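Local coordinates for protein C-glycoside 3-oxidase (Microbacterium trichothecenolyticum, PDB 7DVE) that uses FAD and molecular oxygen to oxidise the C3 hydroxyl of the sugar in C-glycosides such as isoorientin and mangiferin, releasing hydrogen peroxide, at residues A299-A304 against A410-A415; R308-V313 against P360-S365; A417-L422 against D432-M437; G472-G477 against A501-D506. All coordinates share one frame; numbering follows the deposited sequence.

Contact 1: A299-A304 against A410-A415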
loop_
_atom_site.group_PDB
_atom_site.type_symbol
_atom_site.label_atom_id
_atom_site.label_comp_id
_atom_site.label_asym_id
_atom_site.label_seq_id
_atom_site.Cartn_x
_atom_site.Cartn_y
_atom_site.Cartn_z
ATOM N N ALA A 299 12.682 -5.524 -3.595
ATOM C CA ALA A 299 13.144 -6.892 -3.347
ATOM C C ALA A 299 13.127 -7.180 -1.847
ATOM O O ALA A 299 13.580 -6.362 -1.041
ATOM C CB ALA A 299 14.548 -7.091 -3.924
ATOM N N GLN A 300 12.570 -8.337 -1.474
ATOM C CA GLN A 300 12.276 -8.662 -0.082
ATOM C C GLN A 300 13.037 -9.915 0.325
ATOM O O GLN A 300 12.987 -10.939 -0.378
ATOM C CB GLN A 300 10.777 -8.873 0.112
ATOM C CG GLN A 300 10.376 -9.292 1.529
ATOM C CD GLN A 300 8.867 -9.442 1.725
ATOM O OE1 GLN A 300 8.098 -9.648 0.778
ATOM N NE2 GLN A 300 8.448 -9.355 2.961
ATOM N N ILE A 301 13.751 -9.825 1.443
ATOM C CA ILE A 301 14.537 -10.924 1.998
ATOM C C ILE A 301 13.947 -11.232 3.366
ATOM O O ILE A 301 13.726 -10.317 4.162
ATOM C CB ILE A 301 16.034 -10.569 2.117
ATOM C CG1 ILE A 301 16.651 -10.255 0.743
ATOM C CG2 ILE A 301 16.804 -11.730 2.760
ATOM C CD1 ILE A 301 16.718 -8.780 0.364
ATOM N N VAL A 302 13.676 -12.505 3.635
ATOM C CA VAL A 302 12.979 -12.908 4.852
ATOM C C VAL A 302 13.817 -13.935 5.601
ATOM O O VAL A 302 14.646 -14.655 5.033
ATOM C CB VAL A 302 11.575 -13.493 4.569
ATOM C CG1 VAL A 302 10.660 -12.442 3.938
ATOM C CG2 VAL A 302 11.683 -14.757 3.696
ATOM N N PHE A 303 13.545 -14.030 6.887
ATOM C CA PHE A 303 14.337 -14.850 7.789
ATOM C C PHE A 303 13.453 -15.131 8.994
ATOM O O PHE A 303 12.574 -14.339 9.303
ATOM C CB PHE A 303 15.601 -14.084 8.195
ATOM C CG PHE A 303 16.734 -14.944 8.634
ATOM C CD1 PHE A 303 17.014 -16.134 7.992
ATOM C CD2 PHE A 303 17.551 -14.534 9.685
ATOM C CE1 PHE A 303 18.123 -16.924 8.379
ATOM C CE2 PHE A 303 18.635 -15.312 10.101
ATOM C CZ PHE A 303 18.921 -16.518 9.436
ATOM N N ALA A 304 13.688 -16.226 9.685
ATOM C CA ALA A 304 12.898 -16.552 10.862
ATOM C C ALA A 304 13.835 -17.020 11.958
ATOM O O ALA A 304 14.776 -17.773 11.681
ATOM C CB ALA A 304 11.859 -17.652 10.553
ATOM N N ALA A 410 23.977 -6.386 -6.059
ATOM C CA ALA A 410 24.891 -5.997 -4.991
ATOM C C ALA A 410 24.136 -5.596 -3.723
ATOM O O ALA A 410 24.485 -6.025 -2.610
ATOM C CB ALA A 410 25.796 -4.853 -5.487
ATOM N N THR A 411 23.088 -4.773 -3.857
ATOM C CA THR A 411 22.371 -4.360 -2.642
ATOM C C THR A 411 21.578 -5.515 -2.032
ATOM O O THR A 411 21.426 -5.579 -0.803
ATOM C CB THR A 411 21.447 -3.160 -2.906
ATOM O OG1 THR A 411 21.021 -2.625 -1.653
ATOM C CG2 THR A 411 20.196 -3.562 -3.653
ATOM N N ILE A 412 21.085 -6.439 -2.856
ATOM C CA ILE A 412 20.389 -7.609 -2.333
ATOM C C ILE A 412 21.348 -8.495 -1.535
ATOM O O ILE A 412 21.006 -8.998 -0.458
ATOM C CB ILE A 412 19.716 -8.367 -3.500
ATOM C CG1 ILE A 412 18.528 -7.544 -4.029
ATOM C CG2 ILE A 412 19.306 -9.788 -3.091
ATOM C CD1 ILE A 412 17.870 -8.137 -5.246
ATOM N N ASP A 413 22.569 -8.691 -2.040
ATOM C CA ASP A 413 23.560 -9.464 -1.293
ATOM C C ASP A 413 23.867 -8.820 0.054
ATOM O O ASP A 413 23.954 -9.509 1.089
ATOM C CB ASP A 413 24.823 -9.616 -2.139
ATOM C CG ASP A 413 24.634 -10.610 -3.292
ATOM O OD1 ASP A 413 23.573 -11.268 -3.351
ATOM O OD2 ASP A 413 25.534 -10.732 -4.153
ATOM N N ARG A 414 24.020 -7.493 0.063
ATOM C CA ARG A 414 24.145 -6.781 1.332
ATOM C C ARG A 414 22.970 -7.092 2.254
ATOM O O ARG A 414 23.154 -7.438 3.430
ATOM C CB ARG A 414 24.267 -5.270 1.080
ATOM C CG ARG A 414 25.605 -4.834 0.503
ATOM C CD ARG A 414 25.745 -3.298 0.436
ATOM N NE ARG A 414 25.830 -2.675 1.753
ATOM C CZ ARG A 414 25.722 -1.370 1.980
ATOM N NH1 ARG A 414 25.494 -0.510 0.997
ATOM N NH2 ARG A 414 25.852 -0.913 3.223
ATOM N N ALA A 415 21.750 -6.966 1.745
ATOM C CA ALA A 415 20.585 -7.211 2.590
ATOM C C ALA A 415 20.607 -8.624 3.182
ATOM O O ALA A 415 20.222 -8.826 4.337
ATOM C CB ALA A 415 19.305 -6.962 1.793
#

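Contact 2: R308-V313 against P360-S365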
loop_
_atom_site.group_PDB
_atom_site.type_symbol
_atom_site.label_atom_id
_atom_site.label_comp_id
_atom_site.label_asym_id
_atom_site.label_seq_id
_atom_site.Cartn_x
_atom_site.Cartn_y
_atom_site.Cartn_z
ATOM N N ARG A 308 15.880 -16.576 22.021
ATOM C CA ARG A 308 16.506 -17.236 23.158
ATOM C C ARG A 308 16.145 -16.507 24.460
ATOM O O ARG A 308 15.661 -15.369 24.451
ATOM C CB ARG A 308 18.029 -17.256 22.977
ATOM C CG ARG A 308 18.605 -15.849 22.672
ATOM C CD ARG A 308 20.138 -15.747 22.753
ATOM N NE ARG A 308 20.765 -16.412 21.612
ATOM C CZ ARG A 308 21.177 -15.793 20.509
ATOM N NH1 ARG A 308 21.009 -14.486 20.341
ATOM N NH2 ARG A 308 21.736 -16.512 19.534
ATOM N N ASP A 309 16.427 -17.166 25.590
ATOM C CA ASP A 309 16.231 -16.613 26.939
ATOM C C ASP A 309 14.861 -15.963 27.073
ATOM O O ASP A 309 14.714 -14.759 27.266
ATOM C CB ASP A 309 17.334 -15.626 27.298
ATOM C CG ASP A 309 18.705 -16.214 27.113
ATOM O OD1 ASP A 309 18.840 -17.467 27.212
ATOM O OD2 ASP A 309 19.634 -15.415 26.849
ATOM N N PHE A 310 13.863 -16.804 26.970
ATOM C CA PHE A 310 12.485 -16.410 26.734
ATOM C C PHE A 310 11.718 -16.829 27.978
ATOM O O PHE A 310 11.390 -18.007 28.140
ATOM C CB PHE A 310 11.985 -17.108 25.472
ATOM C CG PHE A 310 10.608 -16.730 25.054
ATOM C CD1 PHE A 310 10.363 -15.523 24.430
ATOM C CD2 PHE A 310 9.551 -17.603 25.259
ATOM C CE1 PHE A 310 9.079 -15.183 24.012
ATOM C CE2 PHE A 310 8.262 -17.273 24.852
ATOM C CZ PHE A 310 8.028 -16.063 24.218
ATOM N N THR A 311 11.480 -15.882 28.881
ATOM C CA THR A 311 10.699 -16.186 30.076
ATOM C C THR A 311 9.280 -16.517 29.645
ATOM O O THR A 311 8.613 -15.667 29.052
ATOM C CB THR A 311 10.707 -15.018 31.053
ATOM O OG1 THR A 311 12.057 -14.672 31.359
ATOM C CG2 THR A 311 10.020 -15.393 32.339
ATOM N N PRO A 312 8.798 -17.733 29.868
ATOM C CA PRO A 312 7.436 -18.062 29.446
ATOM C C PRO A 312 6.401 -17.363 30.314
ATOM O O PRO A 312 6.657 -17.022 31.472
ATOM C CB PRO A 312 7.372 -19.585 29.613
ATOM C CG PRO A 312 8.402 -19.901 30.637
ATOM C CD PRO A 312 9.484 -18.868 30.510
ATOM N N VAL A 313 5.219 -17.147 29.729
ATOM C CA VAL A 313 4.099 -16.515 30.421
ATOM C C VAL A 313 3.229 -17.598 31.048
ATOM O O VAL A 313 2.856 -18.574 30.387
ATOM C CB VAL A 313 3.292 -15.616 29.462
ATOM C CG1 VAL A 313 2.788 -16.404 28.255
ATOM C CG2 VAL A 313 2.126 -14.956 30.197
ATOM N N PRO A 360 3.767 -24.111 19.469
ATOM C CA PRO A 360 2.676 -24.153 20.459
ATOM C C PRO A 360 3.177 -24.335 21.878
ATOM O O PRO A 360 2.511 -23.903 22.822
ATOM C CB PRO A 360 1.817 -25.348 20.007
ATOM C CG PRO A 360 2.446 -25.878 18.732
ATOM C CD PRO A 360 3.855 -25.356 18.685
ATOM N N ALA A 361 4.342 -24.954 22.054
ATOM C CA ALA A 361 4.953 -25.063 23.373
ATOM C C ALA A 361 5.353 -23.709 23.955
ATOM O O ALA A 361 5.482 -23.586 25.177
ATOM C CB ALA A 361 6.192 -25.960 23.302
ATOM N N ALA A 362 5.586 -22.700 23.116
ATOM C CA ALA A 362 6.168 -21.431 23.563
ATOM C C ALA A 362 5.672 -20.320 22.660
ATOM O O ALA A 362 6.428 -19.762 21.863
ATOM C CB ALA A 362 7.694 -21.507 23.551
ATOM N N PRO A 363 4.388 -19.978 22.738
ATOM C CA PRO A 363 3.846 -18.974 21.819
ATOM C C PRO A 363 4.594 -17.656 21.943
ATOM O O PRO A 363 4.982 -17.241 23.037
ATOM C CB PRO A 363 2.378 -18.840 22.247
ATOM C CG PRO A 363 2.304 -19.442 23.585
ATOM C CD PRO A 363 3.369 -20.476 23.677
ATOM N N GLY A 364 4.830 -17.025 20.794
ATOM C CA GLY A 364 5.544 -15.775 20.722
ATOM C C GLY A 364 7.046 -15.890 20.556
ATOM O O GLY A 364 7.697 -14.869 20.335
ATOM N N SER A 365 7.621 -17.095 20.620
ATOM C CA SER A 365 9.078 -17.217 20.602
ATOM C C SER A 365 9.689 -17.250 19.201
ATOM O O SER A 365 10.885 -16.990 19.072
ATOM C CB SER A 365 9.511 -18.461 21.377
ATOM O OG SER A 365 8.912 -19.609 20.833
#

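Contact 3: A417-L422 against D432-M437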
loop_
_atom_site.group_PDB
_atom_site.type_symbol
_atom_site.label_atom_id
_atom_site.label_comp_id
_atom_site.label_asym_id
_atom_site.label_seq_id
_atom_site.Cartn_x
_atom_site.Cartn_y
_atom_site.Cartn_z
ATOM N N ALA A 417 23.299 -10.512 4.010
ATOM C CA ALA A 417 24.226 -10.549 5.143
ATOM C C ALA A 417 23.679 -9.772 6.345
ATOM O O ALA A 417 23.812 -10.215 7.500
ATOM C CB ALA A 417 25.598 -10.019 4.726
ATOM N N GLU A 418 23.015 -8.641 6.102
ATOM C CA GLU A 418 22.510 -7.872 7.245
ATOM C C GLU A 418 21.335 -8.563 7.929
ATOM O O GLU A 418 21.192 -8.465 9.157
ATOM C CB GLU A 418 22.115 -6.446 6.843
ATOM C CG GLU A 418 21.474 -5.613 8.016
ATOM C CD GLU A 418 22.458 -5.248 9.146
ATOM O OE1 GLU A 418 23.626 -5.691 9.101
ATOM O OE2 GLU A 418 22.063 -4.512 10.093
ATOM N N ILE A 419 20.474 -9.250 7.183
ATOM C CA ILE A 419 19.336 -9.848 7.866
ATOM C C ILE A 419 19.799 -11.009 8.726
ATOM O O ILE A 419 19.262 -11.230 9.818
ATOM C CB ILE A 419 18.227 -10.279 6.890
ATOM C CG1 ILE A 419 16.944 -10.540 7.692
ATOM C CG2 ILE A 419 18.637 -11.498 6.138
ATOM C CD1 ILE A 419 15.682 -10.584 6.835
ATOM N N VAL A 420 20.826 -11.741 8.283
ATOM C CA VAL A 420 21.367 -12.781 9.158
ATOM C C VAL A 420 21.993 -12.161 10.408
ATOM O O VAL A 420 21.789 -12.652 11.531
ATOM C CB VAL A 420 22.364 -13.666 8.387
ATOM C CG1 VAL A 420 22.982 -14.700 9.312
ATOM C CG2 VAL A 420 21.640 -14.340 7.252
ATOM N N ARG A 421 22.729 -11.048 10.248
ATOM C CA ARG A 421 23.326 -10.416 11.426
ATOM C C ARG A 421 22.257 -9.936 12.414
ATOM O O ARG A 421 22.414 -10.071 13.636
ATOM C CB ARG A 421 24.229 -9.257 11.000
ATOM C CG ARG A 421 24.933 -8.566 12.161
ATOM C CD ARG A 421 25.649 -7.269 11.731
ATOM N NE ARG A 421 24.771 -6.112 11.869
ATOM C CZ ARG A 421 24.491 -5.529 13.032
ATOM N NH1 ARG A 421 25.034 -5.950 14.162
ATOM N NH2 ARG A 421 23.645 -4.503 13.062
ATOM N N LEU A 422 21.161 -9.370 11.911
ATOM C CA LEU A 422 20.118 -8.908 12.824
ATOM C C LEU A 422 19.391 -10.082 13.481
ATOM O O LEU A 422 19.019 -9.999 14.659
ATOM C CB LEU A 422 19.115 -8.018 12.093
ATOM C CG LEU A 422 19.501 -6.671 11.482
ATOM C CD1 LEU A 422 18.363 -6.173 10.593
ATOM C CD2 LEU A 422 19.859 -5.626 12.524
ATOM N N ASP A 432 19.939 -21.514 8.248
ATOM C CA ASP A 432 21.133 -20.686 8.400
ATOM C C ASP A 432 21.209 -19.579 7.355
ATOM O O ASP A 432 22.028 -18.662 7.502
ATOM C CB ASP A 432 22.441 -21.523 8.413
ATOM C CG ASP A 432 22.835 -22.082 7.034
ATOM O OD1 ASP A 432 21.969 -22.092 6.124
ATOM O OD2 ASP A 432 23.999 -22.557 6.874
ATOM N N ARG A 433 20.368 -19.618 6.328
ATOM C CA ARG A 433 20.413 -18.557 5.339
ATOM C C ARG A 433 19.020 -18.003 5.081
ATOM O O ARG A 433 18.016 -18.699 5.272
ATOM C CB ARG A 433 21.041 -19.060 4.034
ATOM C CG ARG A 433 22.546 -19.224 4.135
ATOM C CD ARG A 433 23.138 -19.404 2.758
ATOM N NE ARG A 433 24.553 -19.757 2.803
ATOM C CZ ARG A 433 25.539 -18.869 2.866
ATOM N NH1 ARG A 433 25.293 -17.570 2.918
ATOM N NH2 ARG A 433 26.802 -19.294 2.877
ATOM N N PRO A 434 18.931 -16.732 4.722
ATOM C CA PRO A 434 17.636 -16.096 4.486
ATOM C C PRO A 434 17.159 -16.429 3.076
ATOM O O PRO A 434 17.876 -17.029 2.299
ATOM C CB PRO A 434 17.965 -14.615 4.647
ATOM C CG PRO A 434 19.389 -14.529 4.070
ATOM C CD PRO A 434 20.058 -15.806 4.483
ATOM N N PHE A 435 15.938 -16.005 2.750
ATOM C CA PHE A 435 15.292 -16.328 1.477
ATOM C C PHE A 435 14.961 -15.044 0.725
ATOM O O PHE A 435 14.312 -14.151 1.280
ATOM C CB PHE A 435 14.005 -17.137 1.717
ATOM C CG PHE A 435 13.321 -17.629 0.454
ATOM C CD1 PHE A 435 13.822 -18.714 -0.246
ATOM C CD2 PHE A 435 12.141 -17.051 0.008
ATOM C CE1 PHE A 435 13.174 -19.210 -1.400
ATOM C CE2 PHE A 435 11.482 -17.541 -1.154
ATOM C CZ PHE A 435 12.003 -18.620 -1.851
ATOM N N VAL A 436 15.375 -14.957 -0.536
ATOM C CA VAL A 436 14.983 -13.815 -1.368
ATOM C C VAL A 436 13.624 -14.137 -1.997
ATOM O O VAL A 436 13.523 -15.034 -2.829
ATOM C CB VAL A 436 16.033 -13.500 -2.451
ATOM C CG1 VAL A 436 15.631 -12.227 -3.227
ATOM C CG2 VAL A 436 17.427 -13.309 -1.841
ATOM N N MET A 437 12.579 -13.392 -1.613
ATOM C CA MET A 437 11.231 -13.637 -2.128
ATOM C C MET A 437 11.181 -13.380 -3.640
ATOM O O MET A 437 12.001 -12.650 -4.172
ATOM C CB MET A 437 10.231 -12.722 -1.424
ATOM C CG MET A 437 9.963 -13.042 0.050
ATOM S SD MET A 437 9.412 -14.712 0.315
ATOM C CE MET A 437 7.824 -14.673 -0.518
#

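Contact 4: G472-G477 against A501-D506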
loop_
_atom_site.group_PDB
_atom_site.type_symbol
_atom_site.label_atom_id
_atom_site.label_comp_id
_atom_site.label_asym_id
_atom_site.label_seq_id
_atom_site.Cartn_x
_atom_site.Cartn_y
_atom_site.Cartn_z
ATOM N N GLY A 472 -7.313 18.680 -13.914
ATOM C CA GLY A 472 -8.444 18.080 -13.248
ATOM C C GLY A 472 -8.362 16.581 -13.076
ATOM O O GLY A 472 -9.164 16.015 -12.323
ATOM N N LEU A 473 -7.444 15.907 -13.759
ATOM C CA LEU A 473 -7.205 14.494 -13.495
ATOM C C LEU A 473 -6.098 14.377 -12.458
ATOM O O LEU A 473 -5.055 15.024 -12.578
ATOM C CB LEU A 473 -6.824 13.749 -14.778
ATOM C CG LEU A 473 -6.320 12.316 -14.603
ATOM C CD1 LEU A 473 -7.382 11.442 -13.938
ATOM C CD2 LEU A 473 -5.884 11.741 -15.952
ATOM N N PHE A 474 -6.333 13.551 -11.438
ATOM C CA PHE A 474 -5.399 13.367 -10.336
ATOM C C PHE A 474 -5.083 11.893 -10.191
ATOM O O PHE A 474 -5.901 11.035 -10.523
ATOM C CB PHE A 474 -5.968 13.924 -9.001
ATOM C CG PHE A 474 -6.125 15.421 -8.994
ATOM C CD1 PHE A 474 -7.227 16.017 -9.593
ATOM C CD2 PHE A 474 -5.169 16.235 -8.395
ATOM C CE1 PHE A 474 -7.370 17.399 -9.602
ATOM C CE2 PHE A 474 -5.309 17.607 -8.399
ATOM C CZ PHE A 474 -6.408 18.190 -9.008
ATOM N N VAL A 475 -3.897 11.603 -9.671
ATOM C CA VAL A 475 -3.489 10.230 -9.402
ATOM C C VAL A 475 -3.078 10.129 -7.937
ATOM O O VAL A 475 -2.743 11.121 -7.290
ATOM C CB VAL A 475 -2.353 9.768 -10.342
ATOM C CG1 VAL A 475 -2.893 9.595 -11.765
ATOM C CG2 VAL A 475 -1.205 10.774 -10.332
ATOM N N ALA A 476 -3.119 8.914 -7.409
ATOM C CA ALA A 476 -2.956 8.716 -5.976
ATOM C C ALA A 476 -2.498 7.295 -5.717
ATOM O O ALA A 476 -3.014 6.362 -6.325
ATOM C CB ALA A 476 -4.268 8.977 -5.229
ATOM N N GLY A 477 -1.546 7.146 -4.806
ATOM C CA GLY A 477 -1.097 5.893 -4.261
ATOM C C GLY A 477 0.401 5.792 -4.332
ATOM O O GLY A 477 1.103 6.768 -4.617
ATOM N N ALA A 501 -5.625 16.288 -2.316
ATOM C CA ALA A 501 -6.996 16.577 -1.908
ATOM C C ALA A 501 -7.133 17.983 -1.338
ATOM O O ALA A 501 -8.161 18.638 -1.556
ATOM C CB ALA A 501 -7.472 15.538 -0.893
ATOM N N ARG A 502 -6.113 18.474 -0.629
ATOM C CA ARG A 502 -6.135 19.873 -0.210
ATOM C C ARG A 502 -6.159 20.801 -1.412
ATOM O O ARG A 502 -6.837 21.835 -1.398
ATOM C CB ARG A 502 -4.922 20.182 0.657
ATOM C CG ARG A 502 -4.947 19.549 1.994
ATOM C CD ARG A 502 -3.642 19.823 2.678
ATOM N NE ARG A 502 -3.772 19.721 4.125
ATOM C CZ ARG A 502 -2.765 19.872 4.968
ATOM N NH1 ARG A 502 -1.542 20.149 4.540
ATOM N NH2 ARG A 502 -2.988 19.740 6.270
ATOM N N HIS A 503 -5.409 20.457 -2.465
ATOM C CA HIS A 503 -5.436 21.281 -3.670
ATOM C C HIS A 503 -6.823 21.297 -4.306
ATOM O O HIS A 503 -7.324 22.358 -4.703
ATOM C CB HIS A 503 -4.399 20.807 -4.687
ATOM C CG HIS A 503 -4.247 21.753 -5.837
ATOM N ND1 HIS A 503 -4.693 21.466 -7.111
ATOM C CD2 HIS A 503 -3.760 23.013 -5.887
ATOM C CE1 HIS A 503 -4.460 22.494 -7.901
ATOM N NE2 HIS A 503 -3.898 23.448 -7.181
ATOM N N ILE A 504 -7.456 20.129 -4.413
ATOM C CA ILE A 504 -8.804 20.085 -4.988
ATOM C C ILE A 504 -9.773 20.913 -4.141
ATOM O O ILE A 504 -10.639 21.616 -4.678
ATOM C CB ILE A 504 -9.277 18.626 -5.154
ATOM C CG1 ILE A 504 -8.501 17.937 -6.276
ATOM C CG2 ILE A 504 -10.767 18.557 -5.458
ATOM C CD1 ILE A 504 -8.906 16.505 -6.482
ATOM N N ALA A 505 -9.636 20.858 -2.806
ATOM C CA ALA A 505 -10.472 21.695 -1.938
ATOM C C ALA A 505 -10.229 23.180 -2.186
ATOM O O ALA A 505 -11.180 23.971 -2.229
ATOM C CB ALA A 505 -10.222 21.362 -0.467
ATOM N N ASP A 506 -8.959 23.585 -2.300
ATOM C CA ASP A 506 -8.640 24.962 -2.678
ATOM C C ASP A 506 -9.377 25.348 -3.952
ATOM O O ASP A 506 -10.013 26.404 -4.029
ATOM C CB ASP A 506 -7.131 25.120 -2.888
ATOM C CG ASP A 506 -6.353 25.089 -1.592
ATOM O OD1 ASP A 506 -6.643 25.916 -0.729
ATOM O OD2 ASP A 506 -5.453 24.238 -1.426
#

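Contact 1: A299-A304 against A410-A415
I301 reaches from its strand to the helix with a single methyl, CD1, which lies 3.5 Å from CB of A415. Two torsions set this up: chi1 -61° puts CG1 anti to the carbonyl carbon, and a chi2 of 96°, well off the staggered values, swings CD1 to A415, whereas the branch methyl CG2 takes the place anti to the backbone N. CD1 also passes I412, but more loosely, at 4.4 Å from CG2 of that residue.

The second meeting runs the other way, the helix now supplying the long arm. I412 has CG1 anti to its carbonyl carbon and continues almost fully extended (chi2 175°), so that its CD1 ends 3.7 Å from CB of A299. CB of A299 points at the helix and lies alongside the last bond of the arm, CG1 being only slightly farther off than CD1. Each long isoleucine arm is thus received by an alanine methyl on the facing segment, and the two alanines let strand and helix come close: the CA atoms of I301 and A415 are 7.1 Å apart.

All four residues are buried, and the join is wholly apolar. C373 of the neighbouring strand 366-373 also packs against I301, I412 and A415. The arrangement is that of a helix laid across one face of an antiparallel beta-sheet, here helix 406-424 on the sheet of the substrate-binding domain of a GMC oxidoreductase.

Contact 2: R308-V313 against P360-S365
With CG anti to the backbone N (chi1 -176°), F310 lays its phenyl ring against the bend at A362-S365. In S365, chi1 58° places OG between its own backbone N and carbonyl carbon; OG is thereby directed back at the turn while CB faces the ring. CB sits over the ring's centre, 3.9 Å from the centroid and 10° off the normal, in a CH-pi contact. At the rim, close to the ring plane, CZ of F310 meets O of P363 at 3.5 Å.

The bend is a type II beta turn, and the contact brings the loop after strand 300-307 against the loop before strand 366-373, two strands that pair antiparallel. O of A362 accepts from both N and OG of S365, the hydroxyl bond being the shorter at 2.7 Å and lying in the carbonyl plane. G364 holds the third position with a positive phi, where a side chain would run into the preceding carbonyl oxygen. Y173 stacks on the F310 ring. Cutting F310 back to an alanine would probably leave CB of S365 and the ring of Y173 without their aromatic partner and open a gap between the two loops. S365 is tied by its backbone to M307, at the end of the strand leading into 308-313.

Contact 3: A417-L422 against D432-M437
P434 is the hub: its CB is directed toward the helix and its ring is met by two methyls from consecutive residues, one toward each end of its CB-CG-CD edge. CG2 of I419 lies 3.5 Å from CB of P434 and a little farther from CG. CG2 of V420 takes the opposite end, 3.5 Å from CD of P434, with CG again the next nearest atom.

V420 gives up the most surface on the helix side. Its CG1 is anti to the backbone N (chi1 177°), which leaves CG2 beside that nitrogen and directed at the proline; the valine crosses the ring at about a right angle. The same methyl lies more distantly from the backbone O of D432, 4.3 Å away.

I419 slides past the proline in the opposite direction rather than meeting it head on. With CG1 anti to the backbone N (chi1 -165°), CG2 falls between N and the carbonyl carbon and is the branch that touches, while the long arm carrying CD1 is left for the sheet beyond, where I419 packs on I301, F303, L369 and L371. P434 also rests on I301 and F303.

Away from the strand, R421 NE makes a salt bridge to OE1 of E418 at 3.0 Å; OE1 lies in the guanidinium plane and is met on its syn side. The proline contact joins helix 406-424 to strand 427-436, which follows it in sequence, the helix packing on the antiparallel sheet which that strand enters.

Contact 4: G472-G477 against A501-D506
The CH-pi contact carries most of this junction. I504 comes from the helix over one face of the F474 ring, its CD1 3.7 Å from the centroid and 16° off the normal, displaced toward the rim on the CD1-CE1 side. CG1 of I504 lies over the same face and makes the closest approach, 3.5 Å from CZ of F474. The isoleucine is extended, with CG1 anti to its carbonyl carbon (chi1 -71°), which lays both carbons along the phenyl face.

This is the Rossmann-type FAD-binding domain: strand 473-475 is an edge strand of the five-stranded parallel sheet, and helix 490-510 packs on it. F267 touches both F474 and I504 from the adjacent strand 267-270, and G477, just past the strand, touches the FAD.

The other meeting is edge to edge between rings. H503 crosses F474 at about a right angle, and its ND1 lies 4.1 Å from CE2 of F474, near the plane of each ring. ND1 is buried here with no hydrogen-bonding partner in the model. Replacing F474 with an alanine would probably leave the I504 arm without the face it lies on.

In the fold
Contacts 1 and 3 touch, their centres about 6 Å apart: both use helix 406-424, and strands 300-307 and 427-436 are sheet neighbours, joined by the probable hydrogen bonds Q300 O to M437 N (2.8 Å) and V302 N to F435 O (2.9 Å). Contact 2 is nested inside the loop that contact 1 closes, yet its centre is about 27 Å away, among loops at the sheet's outer end. Contact 4 lies on the opposite side of the chain's centre from the other three, about 36 Å from contact 1 between centres; the side chain of F474 is about 13 Å from the FAD. The side chain of A299 is about 10 Å from that of H444, the probable proton acceptor.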